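Local coordinates for acetylserotonin O-methyltransferase (Homo sapiens, PDB 4A6D), which catalyses the final step of melatonin synthesis, transferring the methyl group of S-adenosyl-L-methionine to N-acetylserotonin, and works as a homodimer, at residues L44-V49 / H58-L63; L73-E76 / K81-Y84; F175-F180 / A245-L250. All blocks are in the same frame, centred on the assembly; numbering follows the deposited sequence.

Overall arrangement
Contacts 1 and 2 are neighbours at one end of the chain; contact 3 lies on the opposite side of its centre. The centres of contacts 1 and 2 are 10 Å apart, and the two meet directly, L44 O lying 2.9 Å from Y84 N, a probable hydrogen bond. In chain order, helices 46-53 and 57-69 lead into the hairpin of strands 73-78 and 81-86, all within the dimerisation domain, and both contacts touch the second subunit. Contact 3 follows about 50 Å from contact 1, centre to centre, in the methyltransferase domain, against the central sheet that carries the S-adenosylmethionine site. Contacts 1 and 2 thus lie where chains meet in the dimer, contact 3 in the catalytic fold.

Contact 1. Residues L44-V49 / H58-L63; sequences LDVAAV and HGTELL
V46 lays both its methyls against one side of the E61 stem, one of two apolar contacts that join the helices. With chi1 at 176°, V46 CG1 is anti to its backbone N and reaches E61 CB at 3.8 Å, while the other branch, CG2, comes 3.8 Å from E61 CG; the two side chains cross obliquely. One turn further on, V49 CG1 meets T60 CG2 at 3.6 Å, the closest approach between the segments. T60 turns its methyl to this seam and its hydroxyl elsewhere, OG1 being hydrogen-bonded to S56 O. Replacing V46 by an alanine removes both branches and would probably open a gap beside E61 CB and CG, leaving the stem held mainly through its carboxylate.

The polar groups find their partners within their own helix or on the second subunit. D45 is the N-cap of helix 46-53: its OD1 accepts from A48 N at 2.9 Å, with an N-H...O angle of 141°. The E61 chain, extended beyond CG, carries its carboxylate away from V46, and OE2 makes a salt bridge with R290 of the second subunit.

Together with the following hairpin, this helix pair is consistent with the winged-helix character of the dimerisation domain. V46 also touches Y84 of strand 81-86, L44 packs on L36 and L37 of helix 33-39, and L62 and L63 of helix 57-69 face S300 and V124 of the second subunit.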
ATOM      1  N   LEU A  44      21.422  17.905   3.735  1.00110.73           N
ATOM      2  CA  LEU A  44      20.954  18.195   5.100  1.00110.18           C
ATOM      3  C   LEU A  44      20.934  16.985   6.041  1.00110.12           C
ATOM      4  O   LEU A  44      20.581  15.885   5.607  1.00106.13           O
ATOM      5  CB  LEU A  44      19.519  18.769   5.065  1.00108.69           C
ATOM      6  CG  LEU A  44      19.219  20.039   4.292  1.00114.88           C
ATOM      7  CD1 LEU A  44      17.730  20.286   4.277  1.00112.20           C
ATOM      8  CD2 LEU A  44      19.935  21.235   4.893  1.00122.40           C
ATOM      9  N   ASP A  45      21.203  17.217   7.348  1.00107.59           N
ATOM     10  CA  ASP A  45      21.115  16.164   8.373  1.00105.62           C
ATOM     11  C   ASP A  45      19.662  16.040   8.885  1.00109.09           C
ATOM     12  O   ASP A  45      18.823  16.869   8.512  1.00109.91           O
ATOM     13  CB  ASP A  45      22.118  16.386   9.533  1.00109.64           C
ATOM     14  CG  ASP A  45      22.029  17.705  10.289  1.00121.66           C
ATOM     15  OD1 ASP A  45      20.900  18.218  10.477  1.00121.89           O
ATOM     16  OD2 ASP A  45      23.079  18.188  10.759  1.00129.95           O
ATOM     17  N   VAL A  46      19.372  15.015   9.725  1.00103.71           N
ATOM     18  CA  VAL A  46      18.049  14.719  10.323  1.00101.63           C
ATOM     19  C   VAL A  46      17.442  15.955  11.017  1.00108.26           C
ATOM     20  O   VAL A  46      16.313  16.332  10.709  1.00107.30           O
ATOM     21  CB  VAL A  46      18.073  13.462  11.263  1.00103.25           C
ATOM     22  CG1 VAL A  46      16.724  13.235  11.953  1.00101.07           C
ATOM     23  CG2 VAL A  46      18.497  12.207  10.506  1.00100.70           C
ATOM     24  N   ALA A  47      18.210  16.587  11.924  1.00108.42           N
ATOM     25  CA  ALA A  47      17.797  17.769  12.682  1.00110.78           C
ATOM     26  C   ALA A  47      17.446  18.961  11.798  1.00115.78           C
ATOM     27  O   ALA A  47      16.562  19.725  12.168  1.00117.31           O
ATOM     28  CB  ALA A  47      18.864  18.150  13.687  1.00114.45           C
ATOM     29  N   ALA A  48      18.114  19.112  10.634  1.00111.47           N
ATOM     30  CA  ALA A  48      17.840  20.204   9.687  1.00112.37           C
ATOM     31  C   ALA A  48      16.579  19.916   8.862  1.00113.49           C
ATOM     32  O   ALA A  48      15.856  20.856   8.499  1.00114.32           O
ATOM     33  CB  ALA A  48      19.036  20.433   8.772  1.00114.41           C
ATOM     34  N   VAL A  49      16.317  18.616   8.561  1.00105.85           N
ATOM     35  CA  VAL A  49      15.123  18.186   7.820  1.00102.35           C
ATOM     36  C   VAL A  49      13.925  18.309   8.768  1.00106.19           C
ATOM     37  O   VAL A  49      12.992  19.035   8.450  1.00104.45           O
ATOM     38  CB  VAL A  49      15.249  16.768   7.192  1.00102.36           C
ATOM     39  CG1 VAL A  49      13.947  16.339   6.526  1.00 99.14           C
ATOM     40  CG2 VAL A  49      16.391  16.707   6.187  1.00103.00           C
ATOM     41  N   HIS A  58      12.744  11.385  15.653  1.00 87.39           N
ATOM     42  CA  HIS A  58      12.583   9.951  15.427  1.00 84.04           C
ATOM     43  C   HIS A  58      11.842   9.655  14.124  1.00 87.04           C
ATOM     44  O   HIS A  58      12.348   8.893  13.297  1.00 85.88           O
ATOM     45  CB  HIS A  58      11.932   9.253  16.636  1.00 84.29           C
ATOM     46  CG  HIS A  58      11.931   7.754  16.525  1.00 85.16           C
ATOM     47  ND1 HIS A  58      13.114   7.031  16.398  1.00 86.39           N
ATOM     48  CD2 HIS A  58      10.889   6.890  16.495  1.00 84.92           C
ATOM     49  CE1 HIS A  58      12.750   5.762  16.292  1.00 83.53           C
ATOM     50  NE2 HIS A  58      11.422   5.628  16.352  1.00 83.12           N
ATOM     51  N   GLY A  59      10.709  10.329  13.926  1.00 83.84           N
ATOM     52  CA  GLY A  59       9.866  10.200  12.740  1.00 81.09           C
ATOM     53  C   GLY A  59      10.559  10.562  11.447  1.00 83.69           C
ATOM     54  O   GLY A  59      10.470   9.811  10.469  1.00 80.60           O
ATOM     55  N   THR A  60      11.274  11.708  11.441  1.00 82.76           N
ATOM     56  CA  THR A  60      12.018  12.202  10.277  1.00 83.02           C
ATOM     57  C   THR A  60      13.109  11.215   9.874  1.00 86.44           C
ATOM     58  O   THR A  60      13.185  10.879   8.695  1.00 85.28           O
ATOM     59  CB  THR A  60      12.571  13.612  10.538  1.00 90.57           C
ATOM     60  OG1 THR A  60      11.491  14.484  10.864  1.00 90.57           O
ATOM     61  CG2 THR A  60      13.323  14.172   9.361  1.00 86.67           C
ATOM     62  N   GLU A  61      13.924  10.730  10.853  1.00 82.93           N
ATOM     63  CA  GLU A  61      15.008   9.787  10.595  1.00 81.79           C
ATOM     64  C   GLU A  61      14.486   8.497  10.005  1.00 82.11           C
ATOM     65  O   GLU A  61      15.041   8.014   9.021  1.00 81.06           O
ATOM     66  CB  GLU A  61      15.846   9.520  11.847  1.00 84.53           C
ATOM     67  CG  GLU A  61      17.162   8.833  11.517  1.00 96.23           C
ATOM     68  CD  GLU A  61      17.843   8.039  12.617  1.00114.99           C
ATOM     69  OE1 GLU A  61      17.151   7.303  13.361  1.00 92.68           O
ATOM     70  OE2 GLU A  61      19.093   8.085  12.666  1.00111.34           O
ATOM     71  N   LEU A  62      13.394   7.967  10.561  1.00 77.59           N
ATOM     72  CA  LEU A  62      12.772   6.756  10.039  1.00 74.93           C
ATOM     73  C   LEU A  62      12.380   6.982   8.601  1.00 78.06           C
ATOM     74  O   LEU A  62      12.786   6.217   7.735  1.00 77.15           O
ATOM     75  CB  LEU A  62      11.549   6.344  10.881  1.00 74.01           C
ATOM     76  CG  LEU A  62      11.852   5.664  12.226  1.00 78.13           C
ATOM     77  CD1 LEU A  62      10.569   5.420  13.012  1.00 77.53           C
ATOM     78  CD2 LEU A  62      12.563   4.348  12.020  1.00 77.79           C
ATOM     79  N   LEU A  63      11.704   8.106   8.334  1.00 75.55           N
ATOM     80  CA  LEU A  63      11.243   8.497   7.009  1.00 73.88           C
ATOM     81  C   LEU A  63      12.395   8.647   6.006  1.00 75.47           C
ATOM     82  O   LEU A  63      12.311   8.082   4.915  1.00 73.66           O
ATOM     83  CB  LEU A  63      10.407   9.788   7.115  1.00 75.41           C
ATOM     84  CG  LEU A  63       9.464  10.117   5.960  1.00 79.86           C
ATOM     85  CD1 LEU A  63       8.111   9.447   6.155  1.00 79.13           C
ATOM     86  CD2 LEU A  63       9.266  11.610   5.848  1.00 82.83           C
TER

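Contact 2. Residues L73-E76 / K81-Y84; sequences LKVE and KAFY
E76 and F83 form the hydrogen-bonded pair of an antiparallel hairpin, each satisfying the other's backbone. F83 N donates to E76 O at 2.9 Å, nearly straight at 162° and in the carbonyl plane. The return bond, E76 N to F83 O, is 3.0 Å long but more bent, at 139°, with the donor tilted from the plane. F83 O also receives the CA-H of V75, the two heavy atoms 3.4 Å apart. K74 is backbone hydrogen-bonded with R85, and its O has in addition a CA-H contact from Y84 CA at 3.4 Å.

Side-chain polar groups look beyond the pair. The E76 carboxylate makes a salt bridge through OE2 to R85 and a long, weak ion pair from OE1 to R78, while Y84 OH is hydrogen-bonded to D65.

V75 and Y84, the non-hydrogen-bonded pair, lie side by side on the other face. V75 CG2, anti to its backbone N, stands over the Y84 ring, 4.0 Å from the centroid and 27° off the normal, a CH-pi contact; the same methyl is 3.7 Å from A82 CB.

R291 of the second subunit packs on V75, A82 and Y84, while L64 and V68 of helix 57-69 touch the Y84 side chain and L64 also meets L73.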
ATOM      1  N   LEU A  73      16.197   8.681  -1.952  1.00 79.82           N
ATOM      2  CA  LEU A  73      17.263   9.566  -1.463  1.00 82.62           C
ATOM      3  C   LEU A  73      18.641   8.879  -1.380  1.00 90.90           C
ATOM      4  O   LEU A  73      18.738   7.648  -1.308  1.00 89.74           O
ATOM      5  CB  LEU A  73      16.917  10.192  -0.096  1.00 82.25           C
ATOM      6  CG  LEU A  73      15.695  11.099   0.015  1.00 85.11           C
ATOM      7  CD1 LEU A  73      15.528  11.558   1.442  1.00 85.41           C
ATOM      8  CD2 LEU A  73      15.793  12.313  -0.916  1.00 87.68           C
ATOM      9  N   LYS A  74      19.708   9.696  -1.390  1.00 91.68           N
ATOM     10  CA  LYS A  74      21.089   9.244  -1.242  1.00 93.87           C
ATOM     11  C   LYS A  74      21.601   9.762   0.105  1.00100.50           C
ATOM     12  O   LYS A  74      21.241  10.866   0.515  1.00101.25           O
ATOM     13  CB  LYS A  74      21.991   9.793  -2.369  1.00 99.58           C
ATOM     14  CG  LYS A  74      21.819   9.148  -3.749  1.00113.36           C
ATOM     15  CD  LYS A  74      23.081   9.268  -4.631  1.00126.20           C
ATOM     16  CE  LYS A  74      23.332  10.659  -5.182  1.00146.38           C
ATOM     17  NZ  LYS A  74      24.472  10.700  -6.142  1.00159.79           N
ATOM     18  N   VAL A  75      22.440   8.977   0.789  1.00 98.23           N
ATOM     19  CA  VAL A  75      23.014   9.407   2.058  1.00 99.96           C
ATOM     20  C   VAL A  75      24.530   9.439   1.920  1.00110.04           C
ATOM     21  O   VAL A  75      25.080   8.782   1.033  1.00110.70           O
ATOM     22  CB  VAL A  75      22.493   8.590   3.282  1.00100.74           C
ATOM     23  CG1 VAL A  75      23.052   7.172   3.310  1.00 99.62           C
ATOM     24  CG2 VAL A  75      22.770   9.308   4.598  1.00101.80           C
ATOM     25  N   GLU A  76      25.186  10.263   2.741  1.00110.72           N
ATOM     26  CA  GLU A  76      26.638  10.398   2.809  1.00114.55           C
ATOM     27  C   GLU A  76      27.012  10.675   4.253  1.00120.78           C
ATOM     28  O   GLU A  76      26.176  11.136   5.036  1.00120.76           O
ATOM     29  CB  GLU A  76      27.194  11.452   1.812  1.00119.33           C
ATOM     30  CG  GLU A  76      27.348  12.878   2.329  1.00134.27           C
ATOM     31  CD  GLU A  76      27.561  13.928   1.251  1.00159.65           C
ATOM     32  OE1 GLU A  76      28.730  14.174   0.876  1.00156.99           O
ATOM     33  OE2 GLU A  76      26.553  14.511   0.786  1.00147.05           O
ATOM     34  N   LYS A  81      27.719  12.453  11.572  1.00118.63           N
ATOM     35  CA  LYS A  81      26.384  12.719  11.038  1.00116.12           C
ATOM     36  C   LYS A  81      26.157  12.288   9.583  1.00116.87           C
ATOM     37  O   LYS A  81      27.010  12.504   8.711  1.00118.28           O
ATOM     38  CB  LYS A  81      26.062  14.225  11.150  1.00122.37           C
ATOM     39  CG  LYS A  81      25.108  14.591  12.278  1.00139.12           C
ATOM     40  CD  LYS A  81      25.116  16.100  12.540  1.00150.80           C
ATOM     41  CE  LYS A  81      24.654  16.456  13.938  1.00157.78           C
ATOM     42  NZ  LYS A  81      25.615  16.021  14.996  1.00159.53           N
ATOM     43  N   ALA A  82      24.944  11.755   9.325  1.00108.78           N
ATOM     44  CA  ALA A  82      24.425  11.391   8.000  1.00105.20           C
ATOM     45  C   ALA A  82      23.865  12.651   7.383  1.00106.04           C
ATOM     46  O   ALA A  82      23.234  13.447   8.082  1.00104.19           O
ATOM     47  CB  ALA A  82      23.306  10.363   8.127  1.00101.95           C
ATOM     48  N   PHE A  83      24.114  12.830   6.077  1.00103.64           N
ATOM     49  CA  PHE A  83      23.638  13.944   5.259  1.00104.80           C
ATOM     50  C   PHE A  83      22.910  13.407   4.039  1.00103.64           C
ATOM     51  O   PHE A  83      23.454  12.602   3.281  1.00103.48           O
ATOM     52  CB  PHE A  83      24.781  14.896   4.880  1.00111.58           C
ATOM     53  CG  PHE A  83      25.265  15.709   6.056  1.00117.06           C
ATOM     54  CD1 PHE A  83      24.646  16.904   6.395  1.00122.24           C
ATOM     55  CD2 PHE A  83      26.322  15.265   6.840  1.00121.85           C
ATOM     56  CE1 PHE A  83      25.080  17.646   7.496  1.00126.24           C
ATOM     57  CE2 PHE A  83      26.755  16.008   7.942  1.00127.97           C
ATOM     58  CZ  PHE A  83      26.139  17.202   8.251  1.00127.60           C
ATOM     59  N   TYR A  84      21.657  13.831   3.882  1.00 95.75           N
ATOM     60  CA  TYR A  84      20.760  13.375   2.829  1.00 90.96           C
ATOM     61  C   TYR A  84      20.706  14.329   1.681  1.00 96.93           C
ATOM     62  O   TYR A  84      20.796  15.538   1.877  1.00 99.74           O
ATOM     63  CB  TYR A  84      19.357  13.148   3.403  1.00 87.71           C
ATOM     64  CG  TYR A  84      19.357  12.190   4.574  1.00 86.03           C
ATOM     65  CD1 TYR A  84      19.567  12.646   5.876  1.00 87.56           C
ATOM     66  CD2 TYR A  84      19.222  10.820   4.377  1.00 85.19           C
ATOM     67  CE1 TYR A  84      19.651  11.760   6.952  1.00 86.24           C
ATOM     68  CE2 TYR A  84      19.290   9.925   5.448  1.00 85.83           C
ATOM     69  CZ  TYR A  84      19.508  10.401   6.730  1.00 86.00           C
ATOM     70  OH  TYR A  84      19.501   9.526   7.777  1.00 81.31           O
TER

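Contact 3. Residues F175-F180 / A245-L250; sequences FDLSVF and ADLYIL
L177 makes the first contact of the 175-180 loop with strand 247-251: its CD1 lies 4.0 Å from L247 CD2, the two side chains crossing at about a right angle. Just ahead of it, D176 shapes the loop without touching the strand. D176 OD1 accepts from S178 N at 3.2 Å, an Asx turn, and from S178 OG at 2.7 Å. The hydroxyl arrives on the syn side, whereas the backbone N-H comes from above the carboxylate plane, so one oxygen is held by two donors. A further bond, F180 N to L177 O at 3.0 Å, closes a beta turn with S178 and V179 at its corners.

This turn delivers the chain to strand 182-186, which runs parallel to 247-251 in the Rossmann-like sheet of class I methyltransferases; L182 is backbone hydrogen-bonded with D246 and L247 where the two chains come together.

F180 then turns its ring onto L247. Chi1 of L247 at 180° places CG anti to the backbone N, and CD1 lies over one ring face, 4.0 Å from the centroid and 15° off the normal, a CH-pi contact. L247 CB closes on F180 CG at 3.6 Å; the opposite face is covered by V179 CG1. Just before the strand, D246 CB is 4.0 Å from F180 CB, and the D246 carboxylate is gripped by a salt bridge from OD1 to K274 and a hydrogen bond from L182 N to OD2.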
ATOM      1  N   PHE A 175      -0.536   9.788 -33.675  1.00 74.74           N
ATOM      2  CA  PHE A 175      -1.177  10.090 -34.958  1.00 73.98           C
ATOM      3  C   PHE A 175      -0.878  11.552 -35.293  1.00 78.61           C
ATOM      4  O   PHE A 175      -0.719  12.374 -34.389  1.00 79.04           O
ATOM      5  CB  PHE A 175      -2.710   9.880 -34.883  1.00 72.79           C
ATOM      6  CG  PHE A 175      -3.154   8.493 -34.469  1.00 72.48           C
ATOM      7  CD1 PHE A 175      -3.237   7.460 -35.405  1.00 75.14           C
ATOM      8  CD2 PHE A 175      -3.485   8.218 -33.142  1.00 70.36           C
ATOM      9  CE1 PHE A 175      -3.612   6.164 -35.014  1.00 75.18           C
ATOM     10  CE2 PHE A 175      -3.871   6.927 -32.749  1.00 72.21           C
ATOM     11  CZ  PHE A 175      -3.950   5.912 -33.686  1.00 72.02           C
ATOM     12  N   ASP A 176      -0.813  11.873 -36.583  1.00 76.19           N
ATOM     13  CA  ASP A 176      -0.571  13.221 -37.081  1.00 76.75           C
ATOM     14  C   ASP A 176      -1.889  13.995 -37.058  1.00 78.69           C
ATOM     15  O   ASP A 176      -2.761  13.831 -37.923  1.00 77.48           O
ATOM     16  CB  ASP A 176       0.069  13.183 -38.481  1.00 80.50           C
ATOM     17  CG  ASP A 176       0.138  14.508 -39.209  1.00 94.11           C
ATOM     18  OD1 ASP A 176       0.139  15.567 -38.532  1.00 92.00           O
ATOM     19  OD2 ASP A 176       0.224  14.491 -40.459  1.00110.55           O
ATOM     20  N   LEU A 177      -2.009  14.839 -36.040  1.00 74.33           N
ATOM     21  CA  LEU A 177      -3.191  15.636 -35.751  1.00 71.40           C
ATOM     22  C   LEU A 177      -3.187  17.000 -36.432  1.00 78.11           C
ATOM     23  O   LEU A 177      -4.156  17.751 -36.285  1.00 78.36           O
ATOM     24  CB  LEU A 177      -3.369  15.791 -34.228  1.00 69.47           C
ATOM     25  CG  LEU A 177      -3.283  14.569 -33.296  1.00 69.29           C
ATOM     26  CD1 LEU A 177      -3.642  14.974 -31.897  1.00 66.99           C
ATOM     27  CD2 LEU A 177      -4.234  13.464 -33.715  1.00 65.82           C
ATOM     28  N   SER A 178      -2.137  17.314 -37.211  1.00 76.56           N
ATOM     29  CA  SER A 178      -2.027  18.582 -37.945  1.00 78.31           C
ATOM     30  C   SER A 178      -3.168  18.710 -38.964  1.00 80.71           C
ATOM     31  O   SER A 178      -3.510  19.811 -39.393  1.00 80.99           O
ATOM     32  CB  SER A 178      -0.675  18.672 -38.650  1.00 86.21           C
ATOM     33  OG  SER A 178      -0.636  17.851 -39.808  1.00 95.25           O
ATOM     34  N   VAL A 179      -3.766  17.561 -39.303  1.00 76.51           N
ATOM     35  CA  VAL A 179      -4.893  17.307 -40.205  1.00 75.98           C
ATOM     36  C   VAL A 179      -6.231  17.900 -39.663  1.00 78.88           C
ATOM     37  O   VAL A 179      -7.190  18.066 -40.420  1.00 78.18           O
ATOM     38  CB  VAL A 179      -4.892  15.754 -40.380  1.00 80.49           C
ATOM     39  CG1 VAL A 179      -6.158  15.057 -39.905  1.00 77.57           C
ATOM     40  CG2 VAL A 179      -4.517  15.338 -41.782  1.00 82.62           C
ATOM     41  N   PHE A 180      -6.281  18.191 -38.336  1.00 73.70           N
ATOM     42  CA  PHE A 180      -7.433  18.716 -37.607  1.00 70.27           C
ATOM     43  C   PHE A 180      -7.090  20.112 -37.103  1.00 75.38           C
ATOM     44  O   PHE A 180      -6.609  20.253 -35.983  1.00 77.39           O
ATOM     45  CB  PHE A 180      -7.751  17.792 -36.418  1.00 69.09           C
ATOM     46  CG  PHE A 180      -7.895  16.330 -36.752  1.00 68.71           C
ATOM     47  CD1 PHE A 180      -9.003  15.865 -37.457  1.00 69.30           C
ATOM     48  CD2 PHE A 180      -6.960  15.402 -36.298  1.00 70.34           C
ATOM     49  CE1 PHE A 180      -9.159  14.502 -37.727  1.00 69.99           C
ATOM     50  CE2 PHE A 180      -7.104  14.035 -36.581  1.00 72.79           C
ATOM     51  CZ  PHE A 180      -8.198  13.595 -37.300  1.00 70.93           C
ATOM     52  N   ALA A 245     -15.548  21.624 -33.766  1.00 64.70           N
ATOM     53  CA  ALA A 245     -14.181  21.102 -33.810  1.00 63.17           C
ATOM     54  C   ALA A 245     -14.063  20.028 -34.879  1.00 65.01           C
ATOM     55  O   ALA A 245     -15.065  19.398 -35.248  1.00 62.25           O
ATOM     56  CB  ALA A 245     -13.790  20.518 -32.451  1.00 63.07           C
ATOM     57  N   ASP A 246     -12.832  19.838 -35.383  1.00 61.39           N
ATOM     58  CA  ASP A 246     -12.505  18.844 -36.399  1.00 60.96           C
ATOM     59  C   ASP A 246     -12.128  17.588 -35.657  1.00 66.87           C
ATOM     60  O   ASP A 246     -12.353  16.490 -36.162  1.00 67.54           O
ATOM     61  CB  ASP A 246     -11.325  19.332 -37.276  1.00 63.19           C
ATOM     62  CG  ASP A 246     -11.598  20.649 -37.978  1.00 67.96           C
ATOM     63  OD1 ASP A 246     -12.604  20.735 -38.696  1.00 65.60           O
ATOM     64  OD2 ASP A 246     -10.804  21.593 -37.802  1.00 75.35           O
ATOM     65  N   LEU A 247     -11.562  17.763 -34.441  1.00 62.49           N
ATOM     66  CA  LEU A 247     -11.137  16.682 -33.540  1.00 59.85           C
ATOM     67  C   LEU A 247     -11.644  16.891 -32.123  1.00 60.31           C
ATOM     68  O   LEU A 247     -11.437  17.959 -31.527  1.00 58.63           O
ATOM     69  CB  LEU A 247      -9.605  16.540 -33.552  1.00 60.41           C
ATOM     70  CG  LEU A 247      -8.975  15.468 -32.667  1.00 63.55           C
ATOM     71  CD1 LEU A 247      -9.183  14.084 -33.232  1.00 62.88           C
ATOM     72  CD2 LEU A 247      -7.505  15.737 -32.462  1.00 64.68           C
ATOM     73  N   TYR A 248     -12.291  15.855 -31.577  1.00 57.00           N
ATOM     74  CA  TYR A 248     -12.702  15.826 -30.167  1.00 56.60           C
ATOM     75  C   TYR A 248     -11.757  14.875 -29.423  1.00 62.22           C
ATOM     76  O   TYR A 248     -11.547  13.751 -29.882  1.00 61.82           O
ATOM     77  CB  TYR A 248     -14.182  15.428 -30.021  1.00 56.85           C
ATOM     78  CG  TYR A 248     -15.106  16.508 -30.559  1.00 57.64           C
ATOM     79  CD1 TYR A 248     -15.509  17.574 -29.756  1.00 58.46           C
ATOM     80  CD2 TYR A 248     -15.489  16.522 -31.901  1.00 57.72           C
ATOM     81  CE1 TYR A 248     -16.284  18.608 -30.262  1.00 58.23           C
ATOM     82  CE2 TYR A 248     -16.279  17.555 -32.419  1.00 57.82           C
ATOM     83  CZ  TYR A 248     -16.666  18.595 -31.594  1.00 62.55           C
ATOM     84  OH  TYR A 248     -17.488  19.582 -32.063  1.00 68.35           O
ATOM     85  N   ILE A 249     -11.119  15.349 -28.336  1.00 60.51           N
ATOM     86  CA  ILE A 249     -10.173  14.555 -27.532  1.00 59.64           C
ATOM     87  C   ILE A 249     -10.843  14.102 -26.245  1.00 63.94           C
ATOM     88  O   ILE A 249     -11.391  14.933 -25.528  1.00 65.86           O
ATOM     89  CB  ILE A 249      -8.847  15.321 -27.240  1.00 62.97           C
ATOM     90  CG1 ILE A 249      -8.229  15.923 -28.539  1.00 63.57           C
ATOM     91  CG2 ILE A 249      -7.848  14.451 -26.435  1.00 62.12           C
ATOM     92  CD1 ILE A 249      -6.957  16.849 -28.348  1.00 67.64           C
ATOM     93  N   LEU A 250     -10.817  12.798 -25.953  1.00 58.76           N
ATOM     94  CA  LEU A 250     -11.376  12.276 -24.695  1.00 57.95           C
ATOM     95  C   LEU A 250     -10.255  11.571 -23.918  1.00 60.90           C
ATOM     96  O   LEU A 250      -9.967  10.392 -24.177  1.00 60.01           O
ATOM     97  CB  LEU A 250     -12.572  11.321 -24.912  1.00 57.33           C
ATOM     98  CG  LEU A 250     -13.934  11.888 -25.310  1.00 62.12           C
ATOM     99  CD1 LEU A 250     -14.888  10.759 -25.624  1.00 62.24           C
ATOM    100  CD2 LEU A 250     -14.552  12.700 -24.195  1.00 65.19           C
TER